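Local coordinates for protein arabinan endo-1,5-alpha-l-arabinosidase A (Cellvibrio cellulosa, PDB 1GYH) that cleaves the alpha-1,5-arabinofuranosyl bonds of linear arabinan in plant cell walls, producing almost exclusively arabinotriose, at residues T161-A164 against E165-W169; E117-P120 against Q121-L124; E306-L309 against D310-I313. All blocks are in the same frame, centred on the assembly; numbering follows the deposited sequence.

How the contacts relate
All three contacts are local turns at the periphery of a five-bladed beta-propeller, each about 21 Å from the chain's centre. Contact 2 comes first, where strand 110-118 ends one sheet and the chain crosses to the next; of the three it lies closest to a probable substrate-binding residue, Asn126. Contact 1 follows in that next sheet, between strands 151-155 and 169-173, its centre about 17 Å from that of contact 2. Contact 3 lies across the propeller after the last blade's strands, its centre about 41 Å from that of contact 1 and 40 Å from that of contact 2. It leads into strand 315-316, which pairs in parallel with strand 38-44 at the edge of the first sheet.

Contact 1: residues T161-A164 against E165-W169; sequences TRPA and EPQEW
Pro163 and Gln167 run alongside each other across a type VIb turn whose cis peptide joins Glu165 to Pro166; the turn belongs to the loop between propeller strands 151-155 and 169-173. CB of Pro163 sits over the flat amide of Gln167, 3.7 Å from its NE2. No direct hydrogen bond closes the turn, as expected for type VIb geometry. Instead CA of Gln167 points its hydrogen at the carbonyl of Ala164, a CA-H...O contact of 3.3 Å between Gln167 CA and Ala164 O.

Both ends of the amide are held, which fixes its rotation. NE2 of Gln167 gives an almost straight bond (2.9 Å, 177°) to OE2 of Glu165, in the amide's own plane but from above the carboxylate plane. On the other side OE1 of Gln167 accepts from the indole NE1 of Trp169, also at 2.9 Å. The Glu165 chain folds back at its second torsion (chi2 -75°), which brings its carboxylate round to the amide.

Farther out, Trp169 stacks on Phe154, and Pro163 touches the same Phe154, joining the turn to strand 151-155. The guanidinium of Arg162 binds the carbonyl of Thr161 through NH1, and the same nitrogen reaches Lys112 O on strand 110-118. Two waters complete the turn. One donates both to Pro163 O and, at 2.8 Å, to Glu165 OE2. The other accepts from Glu168 N and donates to Ala164 O at 2.9 Å.

Contact 2: residues E117-P120 against Q121-L124; sequences ESVP and QRDL
A type II turn, Val119-Pro120-Gln121-Arg122, takes the chain off the end of propeller strand 110-118, with Gln121 in the left-handed backbone region at its corner. Val119 O receives two backbone N-H groups, Arg122 N and Asp123 N, each at 3.0 Å. The carboxylate of Asp123 turns back to the strand end, its OD2 taking Val119 N at 2.8 Å on the anti lone pair. That leaves the syn side to Arg122, which grips side-on: NE reaches OD1 of Asp123 at 3.1 Å, and NH2 makes a salt bridge to OD2 at 3.0 Å. OD2 thus collects several donors, which probably helps keep this buried carboxylate ionised. A bend at the third torsion of Arg122 (chi3 76°) folds the guanidinium back over the turn, where CG2 of Val119 covers the centre of one face, 3.6 Å from CZ of Arg122.

Around the turn, Glu117 forms a salt bridge with Arg55, and Ser118 OG bonds to Asn88 O and Ala127 N, close to Asn126, a probable substrate-binding residue. Ser118 pairs through its backbone with Ser90 of strand 90-97, while Leu124 bonds to Gly149 as the chain heads for strand 131-134.

Contact 3: residues E306-L309 against D310-I313; sequences EKEL and DSYI
Lys307 O is gripped by two backbone N-H groups of the following turn: Asp310 N at 2.9 Å and Ser311 N at 3.3 Å. The first approaches from above the carbonyl plane, the second lies in that plane on a lone pair, so a 3-10-like step and an alpha-like step share one acceptor. This marks the short helix 308-311, hardly more than one turn. Glu308 O carries the pattern on by accepting Tyr312 N at 3.0 Å, just where Tyr312 leaves helical geometry.

The side chains fold close to this backbone. With chi1 near +60° (59°), OG of Ser311 is turned back along the helix and rests against CA of Glu308, at 3.3 Å, three residues earlier. CB of Asp310 rests 3.5 Å from Lys307 O. A water ties the aspartate to the start of the turn, donating to Asp310 OD2 at 2.7 Å and to Glu306 O at 2.8 Å. The other oxygen, OD1, is held by a salt bridge to Arg256 NE and a hydrogen bond from Trp257 NE1, so both carboxylate oxygens have partners.

Lys290 NZ bonds to the carbonyls of Leu309 and Tyr312, placing a positive charge at the C-terminal end of the helix. Leu309 is buried against Trp257 and Leu260 of strand 257-268 and Ile251 of strand 248-251. On strand 286-296, Glu308 touches Leu292, while Tyr312 packs on Leu289 and Ile291 and sends its OH to Arg36 O, between strands 29-33 and 38-44 of the N-terminal sheet.

Contact 1: residues T161-A164 against E165-W169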
loop_
_atom_site.group_PDB
_atom_site.type_symbol
_atom_site.label_atom_id
_atom_site.label_comp_id
_atom_site.label_asym_id
_atom_site.label_seq_id
_atom_site.Cartn_x
_atom_site.Cartn_y
_atom_site.Cartn_z
ATOM N N THR A 161 11.903 -2.838 -12.838
ATOM C CA THR A 161 12.564 -3.623 -11.765
ATOM C C THR A 161 13.608 -2.875 -10.932
ATOM O O THR A 161 14.030 -3.397 -9.905
ATOM C CB THR A 161 13.209 -4.904 -12.341
ATOM O OG1 THR A 161 14.244 -4.550 -13.259
ATOM C CG2 THR A 161 12.190 -5.723 -13.163
ATOM N N ARG A 162 14.045 -1.701 -11.393
ATOM C CA ARG A 162 15.029 -0.897 -10.681
ATOM C C ARG A 162 14.795 0.597 -10.946
ATOM O O ARG A 162 14.120 0.952 -11.926
ATOM C CB ARG A 162 16.470 -1.259 -11.129
ATOM C CG ARG A 162 17.217 -2.274 -10.124
ATOM C CD ARG A 162 17.301 -3.546 -10.730
ATOM N NE ARG A 162 17.901 -4.703 -10.049
ATOM C CZ ARG A 162 17.216 -5.759 -9.609
ATOM N NH1 ARG A 162 15.877 -5.721 -9.554
ATOM N NH2 ARG A 162 17.861 -6.852 -9.170
ATOM N N PRO A 163 15.395 1.472 -10.133
ATOM C CA PRO A 163 15.361 2.923 -10.433
ATOM C C PRO A 163 15.929 3.215 -11.828
ATOM O O PRO A 163 16.929 2.588 -12.216
ATOM C CB PRO A 163 16.249 3.540 -9.347
ATOM C CG PRO A 163 16.211 2.498 -8.196
ATOM C CD PRO A 163 16.152 1.177 -8.894
ATOM N N ALA A 164 15.277 4.103 -12.592
ATOM C CA ALA A 164 15.836 4.583 -13.849
ATOM C C ALA A 164 17.176 5.244 -13.546
ATOM O O ALA A 164 17.339 5.794 -12.468
ATOM C CB ALA A 164 14.882 5.597 -14.523
ATOM N N GLU A 165 18.108 5.188 -14.486
ATOM C CA GLU A 165 19.422 5.850 -14.376
ATOM C C GLU A 165 19.583 6.841 -15.534
ATOM O O GLU A 165 19.327 6.483 -16.674
ATOM C CB GLU A 165 20.576 4.849 -14.409
ATOM C CG GLU A 165 20.608 3.829 -13.252
ATOM C CD GLU A 165 21.085 4.384 -11.911
ATOM O OE1 GLU A 165 21.691 5.474 -11.871
ATOM O OE2 GLU A 165 20.853 3.709 -10.874
ATOM N N PRO A 166 20.006 8.074 -15.293
ATOM C CA PRO A 166 20.288 8.632 -13.969
ATOM C C PRO A 166 19.026 8.736 -13.119
ATOM O O PRO A 166 17.910 8.897 -13.648
ATOM C CB PRO A 166 20.778 10.040 -14.315
ATOM C CG PRO A 166 20.045 10.354 -15.603
ATOM C CD PRO A 166 20.230 9.074 -16.362
ATOM N N GLN A 167 19.185 8.638 -11.805
ATOM C CA GLN A 167 18.044 8.583 -10.905
ATOM C C GLN A 167 17.337 9.907 -10.783
ATOM O O GLN A 167 17.966 10.948 -10.883
ATOM C CB GLN A 167 18.478 8.043 -9.501
ATOM C CG GLN A 167 19.052 6.615 -9.604
ATOM C CD GLN A 167 19.043 5.773 -8.319
ATOM O OE1 GLN A 167 18.480 6.164 -7.298
ATOM N NE2 GLN A 167 19.652 4.564 -8.404
ATOM N N GLU A 168 16.025 9.857 -10.569
ATOM C CA GLU A 168 15.208 11.035 -10.258
ATOM C C GLU A 168 14.257 10.765 -9.115
ATOM O O GLU A 168 13.359 9.898 -9.209
ATOM C CB GLU A 168 14.376 11.481 -11.492
ATOM C CG GLU A 168 13.722 12.857 -11.328
ATOM C CD GLU A 168 12.832 13.289 -12.504
ATOM O OE1 GLU A 168 13.106 12.842 -13.658
ATOM O OE2 GLU A 168 11.867 14.079 -12.244
ATOM N N TRP A 169 14.416 11.550 -8.047
ATOM C CA TRP A 169 13.670 11.392 -6.820
ATOM C C TRP A 169 12.958 12.664 -6.430
ATOM O O TRP A 169 13.451 13.744 -6.693
ATOM C CB TRP A 169 14.663 11.070 -5.664
ATOM C CG TRP A 169 15.168 9.633 -5.704
ATOM C CD1 TRP A 169 15.906 9.060 -6.698
ATOM C CD2 TRP A 169 14.935 8.585 -4.729
ATOM N NE1 TRP A 169 16.164 7.747 -6.390
ATOM C CE2 TRP A 169 15.568 7.427 -5.205
ATOM C CE3 TRP A 169 14.248 8.516 -3.514
ATOM C CZ2 TRP A 169 15.547 6.205 -4.507
ATOM C CZ3 TRP A 169 14.252 7.299 -2.800
ATOM C CH2 TRP A 169 14.884 6.175 -3.303
HETATM O O HOH W 1 19.065 1.555 -11.074
HETATM O O HOH W 2 15.275 6.948 -10.852
#

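Contact 2: residues E117-P120 against Q121-L124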
loop_
_atom_site.group_PDB
_atom_site.type_symbol
_atom_site.label_atom_id
_atom_site.label_comp_id
_atom_site.label_asym_id
_atom_site.label_seq_id
_atom_site.Cartn_x
_atom_site.Cartn_y
_atom_site.Cartn_z
ATOM N N GLU A 117 16.668 -0.663 -1.576
ATOM C CA GLU A 117 16.979 -1.092 -0.194
ATOM C C GLU A 117 17.420 0.115 0.664
ATOM O O GLU A 117 18.253 0.903 0.255
ATOM C CB GLU A 117 18.078 -2.174 -0.233
ATOM C CG GLU A 117 18.586 -2.598 1.171
ATOM C CD GLU A 117 19.627 -3.709 1.158
ATOM O OE1 GLU A 117 19.886 -4.321 0.074
ATOM O OE2 GLU A 117 20.185 -3.982 2.263
ATOM N N SER A 118 16.892 0.216 1.865
ATOM C CA SER A 118 17.344 1.186 2.832
ATOM C C SER A 118 18.411 0.548 3.759
ATOM O O SER A 118 18.312 -0.642 4.137
ATOM C CB SER A 118 16.168 1.726 3.677
ATOM O OG SER A 118 15.333 0.712 4.256
ATOM N N VAL A 119 19.386 1.373 4.110
ATOM C CA VAL A 119 20.555 0.994 4.925
ATOM C C VAL A 119 20.682 1.938 6.136
ATOM O O VAL A 119 20.806 3.142 5.991
ATOM C CB VAL A 119 21.854 1.012 4.122
ATOM C CG1 VAL A 119 23.090 0.739 5.040
ATOM C CG2 VAL A 119 21.839 0.020 2.988
ATOM N N PRO A 120 20.613 1.406 7.346
ATOM C CA PRO A 120 20.723 2.252 8.546
ATOM C C PRO A 120 21.972 3.136 8.529
ATOM O O PRO A 120 23.032 2.675 8.171
ATOM C CB PRO A 120 20.797 1.222 9.704
ATOM C CG PRO A 120 20.080 0.046 9.185
ATOM C CD PRO A 120 20.363 -0.013 7.670
ATOM N N GLN A 121 21.806 4.390 8.901
ATOM C CA GLN A 121 22.831 5.436 8.991
ATOM C C GLN A 121 23.218 6.010 7.615
ATOM O O GLN A 121 23.881 7.034 7.566
ATOM C CB GLN A 121 24.109 4.975 9.774
ATOM C CG GLN A 121 23.840 4.317 11.146
ATOM C CD GLN A 121 23.550 5.330 12.218
ATOM O OE1 GLN A 121 24.104 6.448 12.196
ATOM N NE2 GLN A 121 22.680 4.966 13.172
ATOM N N ARG A 122 22.831 5.341 6.526
ATOM C CA ARG A 122 23.008 5.868 5.182
ATOM C C ARG A 122 21.730 6.608 4.756
ATOM O O ARG A 122 21.795 7.784 4.340
ATOM C CB ARG A 122 23.315 4.773 4.170
ATOM C CG ARG A 122 23.674 5.335 2.729
ATOM C CD ARG A 122 23.866 4.229 1.668
ATOM N NE ARG A 122 22.577 3.676 1.235
ATOM C CZ ARG A 122 22.394 2.594 0.466
ATOM N NH1 ARG A 122 23.437 1.908 -0.012
ATOM N NH2 ARG A 122 21.152 2.217 0.131
ATOM N N ASP A 123 20.590 5.941 4.896
ATOM C CA ASP A 123 19.289 6.477 4.395
ATOM C C ASP A 123 18.318 6.922 5.479
ATOM O O ASP A 123 18.014 6.167 6.380
ATOM C CB ASP A 123 18.606 5.431 3.506
ATOM C CG ASP A 123 19.535 4.857 2.479
ATOM O OD1 ASP A 123 20.144 5.632 1.652
ATOM O OD2 ASP A 123 19.721 3.625 2.414
ATOM N N LEU A 124 17.789 8.139 5.350
ATOM C CA LEU A 124 16.741 8.647 6.227
ATOM C C LEU A 124 15.319 8.348 5.674
ATOM O O LEU A 124 14.431 9.195 5.650
ATOM C CB LEU A 124 16.990 10.114 6.532
ATOM C CG LEU A 124 16.725 10.494 7.987
ATOM C CD1 LEU A 124 17.568 9.637 8.965
ATOM C CD2 LEU A 124 17.045 11.943 8.231
#

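Contact 3: residues E306-L309 against D310-I313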
loop_
_atom_site.group_PDB
_atom_site.type_symbol
_atom_site.label_atom_id
_atom_site.label_comp_id
_atom_site.label_asym_id
_atom_site.label_seq_id
_atom_site.Cartn_x
_atom_site.Cartn_y
_atom_site.Cartn_z
ATOM N N GLU A 306 -18.730 6.404 6.307
ATOM C CA GLU A 306 -18.133 5.468 7.278
ATOM C C GLU A 306 -19.073 4.318 7.697
ATOM O O GLU A 306 -18.631 3.308 8.247
ATOM C CB GLU A 306 -17.470 6.213 8.455
ATOM C CG GLU A 306 -18.319 6.766 9.549
ATOM C CD GLU A 306 -17.465 7.013 10.824
ATOM O OE1 GLU A 306 -16.459 7.803 10.824
ATOM O OE2 GLU A 306 -17.784 6.387 11.828
ATOM N N LYS A 307 -20.368 4.448 7.419
ATOM C CA LYS A 307 -21.311 3.344 7.625
ATOM C C LYS A 307 -20.975 2.104 6.834
ATOM O O LYS A 307 -21.319 1.009 7.267
ATOM C CB LYS A 307 -22.762 3.795 7.332
ATOM C CG LYS A 307 -23.267 4.796 8.373
ATOM C CD LYS A 307 -24.431 5.679 7.880
ATOM C CE LYS A 307 -25.635 4.905 7.480
ATOM N NZ LYS A 307 -26.819 5.834 7.270
ATOM N N GLU A 308 -20.295 2.266 5.688
ATOM C CA GLU A 308 -19.879 1.105 4.898
ATOM C C GLU A 308 -18.800 0.222 5.578
ATOM O O GLU A 308 -18.600 -0.917 5.190
ATOM C CB GLU A 308 -19.437 1.533 3.498
ATOM C CG GLU A 308 -20.643 2.056 2.699
ATOM C CD GLU A 308 -20.316 2.485 1.272
ATOM O OE1 GLU A 308 -19.148 2.478 0.885
ATOM O OE2 GLU A 308 -21.262 2.846 0.551
ATOM N N LEU A 309 -18.124 0.751 6.600
ATOM C CA LEU A 309 -17.317 -0.136 7.473
ATOM C C LEU A 309 -18.161 -1.260 8.051
ATOM O O LEU A 309 -17.640 -2.369 8.241
ATOM C CB LEU A 309 -16.608 0.623 8.600
ATOM C CG LEU A 309 -15.614 1.677 8.182
ATOM C CD1 LEU A 309 -15.186 2.516 9.375
ATOM C CD2 LEU A 309 -14.395 1.120 7.463
ATOM N N ASP A 310 -19.447 -1.007 8.328
ATOM C CA ASP A 310 -20.354 -2.058 8.811
ATOM C C ASP A 310 -21.061 -2.854 7.707
ATOM O O ASP A 310 -21.246 -4.047 7.845
ATOM C CB ASP A 310 -21.400 -1.484 9.744
ATOM C CG ASP A 310 -20.791 -0.719 10.884
ATOM O OD1 ASP A 310 -20.068 -1.366 11.693
ATOM O OD2 ASP A 310 -20.983 0.517 11.045
ATOM N N SER A 311 -21.470 -2.199 6.624
ATOM C CA SER A 311 -22.309 -2.858 5.614
ATOM C C SER A 311 -21.535 -3.607 4.547
ATOM O O SER A 311 -22.129 -4.465 3.858
ATOM C CB SER A 311 -23.269 -1.855 4.956
ATOM O OG SER A 311 -22.579 -0.787 4.336
ATOM N N TYR A 312 -20.244 -3.316 4.391
ATOM C CA TYR A 312 -19.381 -4.168 3.547
ATOM C C TYR A 312 -18.891 -5.338 4.420
ATOM O O TYR A 312 -18.161 -5.138 5.409
ATOM C CB TYR A 312 -18.208 -3.478 2.900
ATOM C CG TYR A 312 -17.333 -4.467 2.183
ATOM C CD1 TYR A 312 -17.591 -4.814 0.856
ATOM C CD2 TYR A 312 -16.290 -5.139 2.849
ATOM C CE1 TYR A 312 -16.816 -5.756 0.195
ATOM C CE2 TYR A 312 -15.517 -6.090 2.184
ATOM C CZ TYR A 312 -15.784 -6.402 0.868
ATOM O OH TYR A 312 -15.045 -7.363 0.208
ATOM N N ILE A 313 -19.351 -6.523 4.076
ATOM C CA ILE A 313 -19.098 -7.781 4.831
ATOM C C ILE A 313 -18.553 -8.881 3.894
ATOM O O ILE A 313 -19.305 -9.624 3.273
ATOM C CB ILE A 313 -20.364 -8.256 5.574
ATOM C CG1 ILE A 313 -20.821 -7.215 6.566
ATOM C CG2 ILE A 313 -20.089 -9.566 6.382
ATOM C CD1 ILE A 313 -22.190 -7.503 7.235
HETATM O O HOH W 3 -19.014 2.346 10.848
#